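Local coordinates for Alpha/beta hydrolase fold-3 domain-containing protein (Enterococcus faecalis, PDB 2QRU) that is of unknown function but has the alpha/beta-hydrolase fold and is probably a hydrolase, its substrate not established, at residues A[74-77]-A[78-81]; A[87-90]-A[91-95]; A[224-227]-A[228-232]; A[265-268]-A[269-272]. All blocks are in the same frame, centred on the assembly; numbering follows the deposited sequence.

Contact 1: residues A[74-77]-A[78-81]; sequences IDHI and LRTL. With EDO (1,2-ethanediol), chain F.
The first two turns of helix 74-93, a helix of the alpha/beta-hydrolase fold, set Asp-75 beside Arg-79 and His-76 against Thr-80, one turn on. Asp-75 and Arg-79 run side by side, four residues apart. Their salt bridge is long, with OD2 of Asp-75 4.0 Å from NH2 of Arg-79. The carboxylate and guanidinium planes stand perpendicular, so the pairing is not flat. A bend at chi3 (-41°) folds Arg-79 back over the helix, and one face of its guanidinium lies above Asp-75 O. A 1,2-ethanediol, probably from the crystallisation liquor, donates from O1 to Asp-75 OD2 at 2.9 Å. The same O1 sits at the edge of the guanidinium.

Next along the helix, Thr-80 OG1 lies 3.2 Å from CD2 of His-76, oblique to the ring. Thr-80 N donates to His-76 O at 2.9 Å. On the inward side, CG2 of Ile-74 meets CD1 of Leu-78 at 3.7 Å, the two side chains pointing the same way. Leu-78 also reaches Leu-109 and Gln-112 of helix 105-119. The result is an amphipathic alpha-helix, with i to i+4 pairs on both its polar and its apolar side.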
loop_
_atom_site.group_PDB
_atom_site.type_symbol
_atom_site.label_atom_id
_atom_site.label_comp_id
_atom_site.label_asym_id
_atom_site.label_seq_id
_atom_site.Cartn_x
_atom_site.Cartn_y
_atom_site.Cartn_z
ATOM N N ILE A 74 10.521 -5.970 -8.137
ATOM C CA ILE A 74 9.061 -5.833 -7.970
ATOM C C ILE A 74 8.311 -7.105 -8.359
ATOM O O ILE A 74 7.360 -7.500 -7.677
ATOM C CB ILE A 74 8.488 -4.641 -8.745
ATOM C CG1 ILE A 74 8.878 -3.327 -8.060
ATOM C CG2 ILE A 74 6.935 -4.747 -8.830
ATOM C CD1 ILE A 74 8.207 -2.085 -8.711
ATOM N N ASP A 75 8.725 -7.734 -9.460
ATOM C CA ASP A 75 8.082 -8.975 -9.896
ATOM C C ASP A 75 8.076 -9.965 -8.722
ATOM O O ASP A 75 7.061 -10.581 -8.446
ATOM C CB ASP A 75 8.732 -9.577 -11.173
ATOM C CG ASP A 75 10.205 -9.975 -10.987
ATOM O OD1 ASP A 75 10.919 -9.337 -10.182
ATOM O OD2 ASP A 75 10.658 -10.931 -11.665
ATOM N N HIS A 76 9.207 -10.079 -8.025
ATOM C CA HIS A 76 9.351 -11.019 -6.912
ATOM C C HIS A 76 8.556 -10.550 -5.669
ATOM O O HIS A 76 7.929 -11.364 -4.974
ATOM C CB HIS A 76 10.842 -11.182 -6.608
ATOM C CG HIS A 76 11.165 -12.346 -5.720
ATOM N ND1 HIS A 76 12.065 -13.326 -6.081
ATOM C CD2 HIS A 76 10.727 -12.677 -4.480
ATOM C CE1 HIS A 76 12.164 -14.213 -5.105
ATOM N NE2 HIS A 76 11.365 -13.842 -4.121
ATOM N N ILE A 77 8.581 -9.243 -5.402
ATOM C CA ILE A 77 7.813 -8.659 -4.303
ATOM C C ILE A 77 6.334 -9.045 -4.465
ATOM O O ILE A 77 5.685 -9.472 -3.502
ATOM C CB ILE A 77 7.935 -7.102 -4.246
ATOM C CG1 ILE A 77 9.378 -6.687 -3.916
ATOM C CG2 ILE A 77 6.915 -6.518 -3.173
ATOM C CD1 ILE A 77 9.637 -5.198 -4.019
ATOM N N LEU A 78 5.817 -8.900 -5.694
ATOM C CA LEU A 78 4.401 -9.185 -5.990
ATOM C C LEU A 78 4.092 -10.678 -5.824
ATOM O O LEU A 78 3.112 -11.019 -5.174
ATOM C CB LEU A 78 4.053 -8.716 -7.422
ATOM C CG LEU A 78 3.974 -7.195 -7.557
ATOM C CD1 LEU A 78 3.820 -6.741 -9.020
ATOM C CD2 LEU A 78 2.877 -6.619 -6.628
ATOM N N ARG A 79 4.946 -11.565 -6.349
ATOM C CA ARG A 79 4.747 -13.005 -6.203
ATOM C C ARG A 79 4.714 -13.397 -4.710
ATOM O O ARG A 79 3.841 -14.149 -4.261
ATOM C CB ARG A 79 5.906 -13.752 -6.895
ATOM C CG ARG A 79 5.808 -15.249 -6.945
ATOM C CD ARG A 79 6.841 -15.773 -7.979
ATOM N NE ARG A 79 6.843 -14.901 -9.158
ATOM C CZ ARG A 79 7.893 -14.234 -9.657
ATOM N NH1 ARG A 79 9.111 -14.352 -9.127
ATOM N NH2 ARG A 79 7.717 -13.455 -10.731
ATOM N N THR A 80 5.693 -12.892 -3.965
ATOM C CA THR A 80 5.796 -13.159 -2.516
ATOM C C THR A 80 4.578 -12.613 -1.752
ATOM O O THR A 80 4.112 -13.228 -0.803
ATOM C CB THR A 80 7.120 -12.641 -1.959
ATOM O OG1 THR A 80 8.194 -13.349 -2.603
ATOM C CG2 THR A 80 7.213 -12.893 -0.447
ATOM N N LEU A 81 4.039 -11.475 -2.202
ATOM C CA LEU A 81 2.865 -10.894 -1.542
ATOM C C LEU A 81 1.661 -11.847 -1.693
ATOM O O LEU A 81 0.924 -12.090 -0.735
ATOM C CB LEU A 81 2.582 -9.495 -2.090
ATOM C CG LEU A 81 1.350 -8.791 -1.511
ATOM C CD1 LEU A 81 1.382 -8.708 0.015
ATOM C CD2 LEU A 81 1.165 -7.393 -2.172
HETATM C C1 EDO F . 8.027 -11.696 -14.739
HETATM O O1 EDO F . 8.994 -12.015 -13.726
HETATM C C2 EDO F . 7.756 -10.195 -14.688
HETATM O O2 EDO F . 7.084 -9.724 -15.865
#

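Contact 2: residues A[87-90]-A[91-95]; sequences LLNE and EIIQN
The chi1 of Asn-89 (-174°) turns its amide away from its own N, and the group reaches along the last turn of helix 74-93 to Asn-95. The side chain of Asn-95 leaves beside its own N, and this puts its OD1 within reach of that amide. Two hydrogen bonds then join the pair. Asn-95 N donates to Asn-89 OD1 at 3.0 Å. In return, Asn-89 ND2 donates to Asn-95 OD1 at 3.1 Å. This second bond is nearly straight (175°) and lies in the amide plane of Asn-89. It comes from above the carbonyl plane of Asn-95, and the two amide planes are 73° apart.

The backbone widens at the same place. Leu-88 O accepts from both Ile-92 N and Ile-93 N, the latter at 3.1 Å in a pi-type turn. Gln-94 N bonds to Asn-89 O at 2.7 Å, a second i to i+5 bond. Gln-94 itself has positive phi and leaves the helix. Its NE2 turns back to Glu-91 O at 3.3 Å.

The apolar side chains face the sheet. CD1 of Leu-88 touches CD1 of Ile-92 at 3.7 Å, and its CD2 approaches CD1 of Ile-93. All three pack on Leu-62 of strand 59-64.

Asn-89 is buried, yet both polar atoms of its side chain are bonded. Two bonds in opposite directions fix which end of the amide is oxygen. They also hold its rotation and tie the last helical turn to the chain that leaves it.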
loop_
_atom_site.group_PDB
_atom_site.type_symbol
_atom_site.label_atom_id
_atom_site.label_comp_id
_atom_site.label_asym_id
_atom_site.label_seq_id
_atom_site.Cartn_x
_atom_site.Cartn_y
_atom_site.Cartn_z
ATOM N N LEU A 87 -0.898 -17.628 2.873
ATOM C CA LEU A 87 -0.560 -18.106 4.235
ATOM C C LEU A 87 -1.391 -17.379 5.295
ATOM O O LEU A 87 -1.879 -17.996 6.253
ATOM C CB LEU A 87 0.927 -17.922 4.528
ATOM C CG LEU A 87 1.893 -18.722 3.647
ATOM C CD1 LEU A 87 3.328 -18.223 3.808
ATOM C CD2 LEU A 87 1.779 -20.244 3.895
ATOM N N LEU A 88 -1.536 -16.068 5.130
ATOM C CA LEU A 88 -2.328 -15.245 6.067
ATOM C C LEU A 88 -3.792 -15.703 6.095
ATOM O O LEU A 88 -4.457 -15.732 7.149
ATOM C CB LEU A 88 -2.226 -13.757 5.679
ATOM C CG LEU A 88 -2.911 -12.763 6.623
ATOM C CD1 LEU A 88 -2.119 -12.628 7.975
ATOM C CD2 LEU A 88 -3.030 -11.433 5.887
ATOM N N ASN A 89 -4.302 -16.058 4.923
ATOM C CA ASN A 89 -5.638 -16.604 4.821
ATOM C C ASN A 89 -5.717 -17.999 5.459
ATOM O O ASN A 89 -6.713 -18.318 6.105
ATOM C CB ASN A 89 -6.074 -16.695 3.367
ATOM C CG ASN A 89 -7.520 -17.116 3.234
ATOM O OD1 ASN A 89 -8.416 -16.506 3.821
ATOM N ND2 ASN A 89 -7.756 -18.174 2.467
ATOM N N GLU A 90 -4.674 -18.801 5.280
ATOM C CA GLU A 90 -4.625 -20.144 5.891
ATOM C C GLU A 90 -4.767 -20.078 7.399
ATOM O O GLU A 90 -5.503 -20.873 8.020
ATOM C CB GLU A 90 -3.282 -20.810 5.591
ATOM C CG GLU A 90 -3.416 -22.089 4.898
ATOM C CD GLU A 90 -3.481 -21.881 3.429
ATOM O OE1 GLU A 90 -2.413 -22.027 2.778
ATOM O OE2 GLU A 90 -4.585 -21.537 2.938
ATOM N N GLU A 91 -4.017 -19.154 7.985
ATOM C CA GLU A 91 -3.771 -19.128 9.408
ATOM C C GLU A 91 -4.792 -18.279 10.168
ATOM O O GLU A 91 -5.263 -18.666 11.247
ATOM C CB GLU A 91 -2.347 -18.619 9.652
ATOM C CG GLU A 91 -1.930 -18.569 11.092
ATOM C CD GLU A 91 -1.955 -19.943 11.761
ATOM O OE1 GLU A 91 -1.810 -20.965 11.050
ATOM O OE2 GLU A 91 -2.120 -19.988 12.994
ATOM N N ILE A 92 -5.130 -17.128 9.590
ATOM C CA ILE A 92 -5.908 -16.107 10.307
ATOM C C ILE A 92 -7.273 -15.812 9.674
ATOM O O ILE A 92 -8.313 -15.986 10.326
ATOM C CB ILE A 92 -5.085 -14.815 10.493
ATOM C CG1 ILE A 92 -3.836 -15.092 11.333
ATOM C CG2 ILE A 92 -5.950 -13.692 11.120
ATOM C CD1 ILE A 92 -2.842 -13.962 11.335
ATOM N N ILE A 93 -7.294 -15.354 8.412
ATOM C CA ILE A 93 -8.565 -14.957 7.804
ATOM C C ILE A 93 -9.496 -16.157 7.649
ATOM O O ILE A 93 -10.716 -16.042 7.839
ATOM C CB ILE A 93 -8.380 -14.215 6.430
ATOM C CG1 ILE A 93 -7.453 -13.007 6.602
ATOM C CG2 ILE A 93 -9.731 -13.810 5.871
ATOM C CD1 ILE A 93 -6.939 -12.366 5.268
ATOM N N GLN A 94 -8.906 -17.306 7.320
ATOM C CA GLN A 94 -9.626 -18.584 7.187
ATOM C C GLN A 94 -10.894 -18.481 6.341
ATOM O O GLN A 94 -11.960 -18.974 6.731
ATOM C CB GLN A 94 -9.923 -19.209 8.558
ATOM C CG GLN A 94 -8.703 -19.438 9.408
ATOM C CD GLN A 94 -9.068 -20.017 10.766
ATOM O OE1 GLN A 94 -10.021 -20.780 10.881
ATOM N NE2 GLN A 94 -8.325 -19.641 11.798
ATOM N N ASN A 95 -10.752 -17.827 5.186
ATOM C CA ASN A 95 -11.822 -17.664 4.197
ATOM C C ASN A 95 -12.990 -16.794 4.639
ATOM O O ASN A 95 -14.023 -16.783 3.977
ATOM C CB ASN A 95 -12.309 -19.030 3.670
ATOM C CG ASN A 95 -11.203 -19.809 2.992
ATOM O OD1 ASN A 95 -10.614 -19.343 2.008
ATOM N ND2 ASN A 95 -10.908 -20.992 3.513
#

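Contact 3: residues A[224-227]-A[228-232]; sequences VPFR and YSKKI
A cation-pi contact joins Arg-227 and Tyr-228 at the start of helix 227-235. The guanidinium of Arg-227 lies over one face of the Tyr-228 ring, with CZ 4.0 Å from the ring centroid. The planes are 42° apart, so the group is tilted over the ring and not stacked flat. CG of Arg-227 sits between its backbone N and carbonyl carbon (chi1 62°), and the chain then runs extended alongside the tyrosine. Phe-226 and Lys-230 make a CH-pi contact. The lysine, extended beyond CG, lays its CE over one face of Phe-226, 3.8 Å from the ring centroid.

Apolar contacts border the tyrosine. Pro-225 CD lies in plane at its edge, 3.9 Å from Tyr-228 CE2. Val-224 CG1 touches Tyr-228 CD2 at the same distance. Val-224 also packs on His-249, and its N bonds to Asp-221. Both belong to a probable Ser-His-Asp triad.

Hydrogen bonds start the helix. Tyr-228 N donates to Pro-225 O at 3.1 Å. Lys-230 N to Phe-226 O and Lys-231 N to Arg-227 O follow, the second at 2.9 Å. A water accepts from Arg-227 NH1 at 2.9 Å and gives a weak bond to Tyr-228 OH.

Tyr-228 OH is also bonded to Asp-135. The phenol is therefore held at its polar end while the arginine covers one face. The positive charge is probably favoured by the electron-rich face of the ring, and the water bridges the two groups, weakly on the tyrosine side.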
loop_
_atom_site.group_PDB
_atom_site.type_symbol
_atom_site.label_atom_id
_atom_site.label_comp_id
_atom_site.label_asym_id
_atom_site.label_seq_id
_atom_site.Cartn_x
_atom_site.Cartn_y
_atom_site.Cartn_z
ATOM N N VAL A 224 2.913 11.174 -6.728
ATOM C CA VAL A 224 2.074 10.348 -7.592
ATOM C C VAL A 224 0.973 11.253 -8.164
ATOM O O VAL A 224 0.260 11.898 -7.382
ATOM C CB VAL A 224 1.386 9.211 -6.759
ATOM C CG1 VAL A 224 0.445 8.363 -7.638
ATOM C CG2 VAL A 224 2.428 8.347 -6.016
ATOM N N PRO A 225 0.839 11.329 -9.507
ATOM C CA PRO A 225 -0.217 12.172 -10.076
ATOM C C PRO A 225 -1.579 11.698 -9.565
ATOM O O PRO A 225 -1.886 10.496 -9.633
ATOM C CB PRO A 225 -0.063 11.976 -11.597
ATOM C CG PRO A 225 1.352 11.469 -11.770
ATOM C CD PRO A 225 1.668 10.690 -10.560
ATOM N N PHE A 226 -2.394 12.621 -9.043
ATOM C CA PHE A 226 -3.656 12.164 -8.424
ATOM C C PHE A 226 -4.699 11.665 -9.418
ATOM O O PHE A 226 -5.705 11.061 -9.015
ATOM C CB PHE A 226 -4.200 13.157 -7.362
ATOM C CG PHE A 226 -5.070 14.277 -7.892
ATOM C CD1 PHE A 226 -4.706 15.041 -9.011
ATOM C CD2 PHE A 226 -6.237 14.602 -7.210
ATOM C CE1 PHE A 226 -5.536 16.117 -9.421
ATOM C CE2 PHE A 226 -7.054 15.689 -7.589
ATOM C CZ PHE A 226 -6.712 16.414 -8.703
ATOM N N ARG A 227 -4.401 11.810 -10.722
ATOM C CA ARG A 227 -5.247 11.139 -11.723
ATOM C C ARG A 227 -5.339 9.628 -11.444
ATOM O O ARG A 227 -6.323 8.954 -11.839
ATOM C CB ARG A 227 -4.738 11.396 -13.143
ATOM C CG ARG A 227 -3.320 10.852 -13.394
ATOM C CD ARG A 227 -2.955 10.857 -14.909
ATOM N NE ARG A 227 -1.601 10.323 -15.106
ATOM C CZ ARG A 227 -1.303 9.014 -15.215
ATOM N NH1 ARG A 227 -2.269 8.068 -15.180
ATOM N NH2 ARG A 227 -0.023 8.640 -15.387
ATOM N N TYR A 228 -4.299 9.054 -10.832
ATOM C CA TYR A 228 -4.371 7.603 -10.561
ATOM C C TYR A 228 -5.514 7.285 -9.604
ATOM O O TYR A 228 -6.271 6.333 -9.822
ATOM C CB TYR A 228 -3.075 7.101 -9.943
ATOM C CG TYR A 228 -2.007 6.866 -11.017
ATOM C CD1 TYR A 228 -2.062 5.752 -11.856
ATOM C CD2 TYR A 228 -0.973 7.773 -11.181
ATOM C CE1 TYR A 228 -1.079 5.529 -12.869
ATOM C CE2 TYR A 228 0.033 7.551 -12.189
ATOM C CZ TYR A 228 -0.044 6.429 -13.024
ATOM O OH TYR A 228 0.959 6.226 -14.000
ATOM N N SER A 229 -5.579 8.052 -8.511
ATOM C CA SER A 229 -6.646 7.800 -7.550
ATOM C C SER A 229 -8.021 8.143 -8.114
ATOM O O SER A 229 -9.006 7.534 -7.726
ATOM C CB SER A 229 -6.358 8.516 -6.220
ATOM O OG SER A 229 -5.251 7.896 -5.577
ATOM N N LYS A 230 -8.093 9.121 -9.010
ATOM C CA LYS A 230 -9.387 9.354 -9.725
ATOM C C LYS A 230 -9.791 8.107 -10.498
ATOM O O LYS A 230 -10.938 7.668 -10.404
ATOM C CB LYS A 230 -9.301 10.502 -10.734
ATOM C CG LYS A 230 -9.150 11.833 -10.040
ATOM C CD LYS A 230 -8.952 12.915 -11.069
ATOM C CE LYS A 230 -8.795 14.261 -10.434
ATOM N NZ LYS A 230 -8.299 15.297 -11.427
ATOM N N LYS A 231 -8.859 7.556 -11.290
ATOM C CA LYS A 231 -9.147 6.363 -12.069
ATOM C C LYS A 231 -9.570 5.226 -11.138
ATOM O O LYS A 231 -10.538 4.505 -11.404
ATOM C CB LYS A 231 -7.917 5.955 -12.911
ATOM C CG LYS A 231 -8.142 4.643 -13.674
ATOM C CD LYS A 231 -7.250 4.511 -14.901
ATOM C CE LYS A 231 -5.812 4.296 -14.486
ATOM N NZ LYS A 231 -5.039 3.976 -15.732
ATOM N N ILE A 232 -8.825 5.046 -10.050
ATOM C CA ILE A 232 -9.097 3.959 -9.119
ATOM C C ILE A 232 -10.501 4.095 -8.511
ATOM O O ILE A 232 -11.216 3.083 -8.381
ATOM C CB ILE A 232 -7.994 3.874 -8.008
ATOM C CG1 ILE A 232 -6.663 3.408 -8.602
ATOM C CG2 ILE A 232 -8.400 2.917 -6.898
ATOM C CD1 ILE A 232 -5.434 3.822 -7.704
HETATM O O HOH W 1 -1.202 5.720 -16.466
#

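Contact 4: residues A[265-268]-A[269-272]; sequences EQLD and SWLK
Asp-268 and Lys-272 form a salt bridge one turn apart on helix 258-272. Lys-272 NZ meets Asp-268 OD2 at 2.8 Å. It comes in on the syn side of that oxygen, 19° out of the carboxylate plane. A second, weak bond runs from Lys-272 NZ to Asp-268 OD1 at 3.2 Å, so the ammonium spans both oxygens. The lysine chain bends at its last torsion (chi4 55°), and this turns NZ in toward the carboxylate. Its CD and CE pass close to OD2 on the way. In the backbone, Lys-272 N donates to Asp-268 O at 3.0 Å. Asn-57 braces the pair from outside. Its ND2 bonds to Asp-268 OD1, and its OD1 accepts from Lys-272 NZ.

Leu-267 carries the apolar side. Leu-267 CD1 lies 4.0 Å from Trp-270 CE3, oblique to the indole. Leu-271 is modelled in two conformers; in one of them its CG also comes near this methyl and its side chain packs on Leu-53 of helix 48-55, as Leu-267 does. Leu-267 O accepts from Leu-271 N at 2.8 Å. Leu-267 and Trp-270 both rest on Val-128 of strand 127-130. Trp-270 also meets the ring of Phe-214.

The arrangement is that of an amphipathic C-terminal helix lying against the central sheet of an alpha/beta-hydrolase fold, with an i to i+4 salt bridge near the C-terminal end.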
loop_
_atom_site.group_PDB
_atom_site.type_symbol
_atom_site.label_atom_id
_atom_site.label_comp_id
_atom_site.label_asym_id
_atom_site.label_seq_id
_atom_site.Cartn_x
_atom_site.Cartn_y
_atom_site.Cartn_z
ATOM N N GLU A 265 -14.025 10.960 8.247
ATOM C CA GLU A 265 -15.487 10.880 8.448
ATOM C C GLU A 265 -16.145 10.262 7.203
ATOM O O GLU A 265 -17.044 9.432 7.326
ATOM C CB GLU A 265 -16.099 12.254 8.732
ATOM C CG GLU A 265 -15.606 12.854 10.011
ATOM C CD GLU A 265 -16.067 14.292 10.199
ATOM O OE1 GLU A 265 -16.678 14.873 9.262
ATOM O OE2 GLU A 265 -15.794 14.836 11.298
ATOM N N GLN A 266 -15.692 10.685 6.025
ATOM C CA GLN A 266 -16.188 10.152 4.735
ATOM C C GLN A 266 -15.908 8.663 4.603
ATOM O O GLN A 266 -16.804 7.875 4.231
ATOM C CB GLN A 266 -15.617 10.926 3.548
ATOM C CG GLN A 266 -16.200 12.345 3.449
ATOM C CD GLN A 266 -15.392 13.270 2.543
ATOM O OE1 GLN A 266 -14.264 12.973 2.147
ATOM N NE2 GLN A 266 -15.962 14.435 2.258
ATOM N N LEU A 267 -14.684 8.287 4.945
ATOM C CA LEU A 267 -14.267 6.875 4.914
ATOM C C LEU A 267 -15.097 6.073 5.918
ATOM O O LEU A 267 -15.547 4.965 5.601
ATOM C CB LEU A 267 -12.767 6.739 5.185
ATOM C CG LEU A 267 -12.260 5.295 5.239
ATOM C CD1 LEU A 267 -12.632 4.429 4.020
ATOM C CD2 LEU A 267 -10.738 5.226 5.476
ATOM N N ASP A 268 -15.307 6.637 7.110
ATOM C CA ASP A 268 -16.084 5.934 8.142
ATOM C C ASP A 268 -17.501 5.672 7.644
ATOM O O ASP A 268 -18.019 4.543 7.747
ATOM C CB ASP A 268 -16.109 6.720 9.458
ATOM C CG ASP A 268 -16.809 5.956 10.549
ATOM O OD1 ASP A 268 -16.186 5.082 11.153
ATOM O OD2 ASP A 268 -18.017 6.214 10.765
ATOM N N SER A 269 -18.131 6.698 7.078
ATOM C CA SER A 269 -19.486 6.562 6.546
ATOM C C SER A 269 -19.522 5.500 5.441
ATOM O O SER A 269 -20.433 4.671 5.412
ATOM C CB SER A 269 -19.985 7.904 6.008
ATOM O OG SER A 269 -21.286 7.794 5.444
ATOM N N TRP A 270 -18.531 5.534 4.547
ATOM C CA TRP A 270 -18.458 4.571 3.419
ATOM C C TRP A 270 -18.261 3.142 3.961
ATOM O O TRP A 270 -18.896 2.182 3.439
ATOM C CB TRP A 270 -17.303 4.956 2.510
ATOM C CG TRP A 270 -17.124 4.094 1.290
ATOM C CD1 TRP A 270 -17.699 4.273 0.065
ATOM C CD2 TRP A 270 -16.252 2.961 1.179
ATOM N NE1 TRP A 270 -17.261 3.288 -0.809
ATOM C CE2 TRP A 270 -16.376 2.469 -0.156
ATOM C CE3 TRP A 270 -15.407 2.291 2.078
ATOM C CZ2 TRP A 270 -15.657 1.371 -0.610
ATOM C CZ3 TRP A 270 -14.659 1.182 1.615
ATOM C CH2 TRP A 270 -14.805 0.736 0.275
ATOM N N LEU A 271 -17.407 2.987 4.976
ATOM C CA LEU A 271 -17.179 1.655 5.578
ATOM C C LEU A 271 -18.463 1.109 6.180
ATOM O O LEU A 271 -18.761 -0.093 6.053
ATOM C CB LEU A 271 -16.097 1.694 6.652
ATOM C CG LEU A 271 -14.657 1.803 6.186
ATOM C CD1 LEU A 271 -13.810 1.976 7.428
ATOM C CD2 LEU A 271 -14.220 0.562 5.403
ATOM N N LYS A 272 -19.238 1.987 6.815
ATOM C CA LYS A 272 -20.530 1.580 7.391
ATOM C C LYS A 272 -21.567 1.096 6.345
ATOM O O LYS A 272 -22.540 0.454 6.711
ATOM C CB LYS A 272 -21.114 2.700 8.282
ATOM C CG LYS A 272 -20.327 2.860 9.580
ATOM C CD LYS A 272 -20.881 4.043 10.421
ATOM C CE LYS A 272 -20.443 3.962 11.905
ATOM N NZ LYS A 272 -18.966 3.874 12.082
#

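The four contacts come in series along the chain, each a local contact round a helix or its end. Contacts 1 and 2 share helix 74-93. Contact 1 opens it and contact 2 closes it, with centres about 19 Å apart. Contact 3 begins helix 227-235, and contact 4 lies in the last turns of helix 258-272. Their centres are about 20 Å apart. Contacts 1 and 4 fall on opposite sides of the chain's centre, about 31 Å apart, as do contacts 2 and 3. Contacts 2, 3 and 4 pack on strands of the one mixed sheet. Contact 3 touches residues that fit a Ser-His-Asp triad, probably the active site as in other alpha/beta-hydrolases.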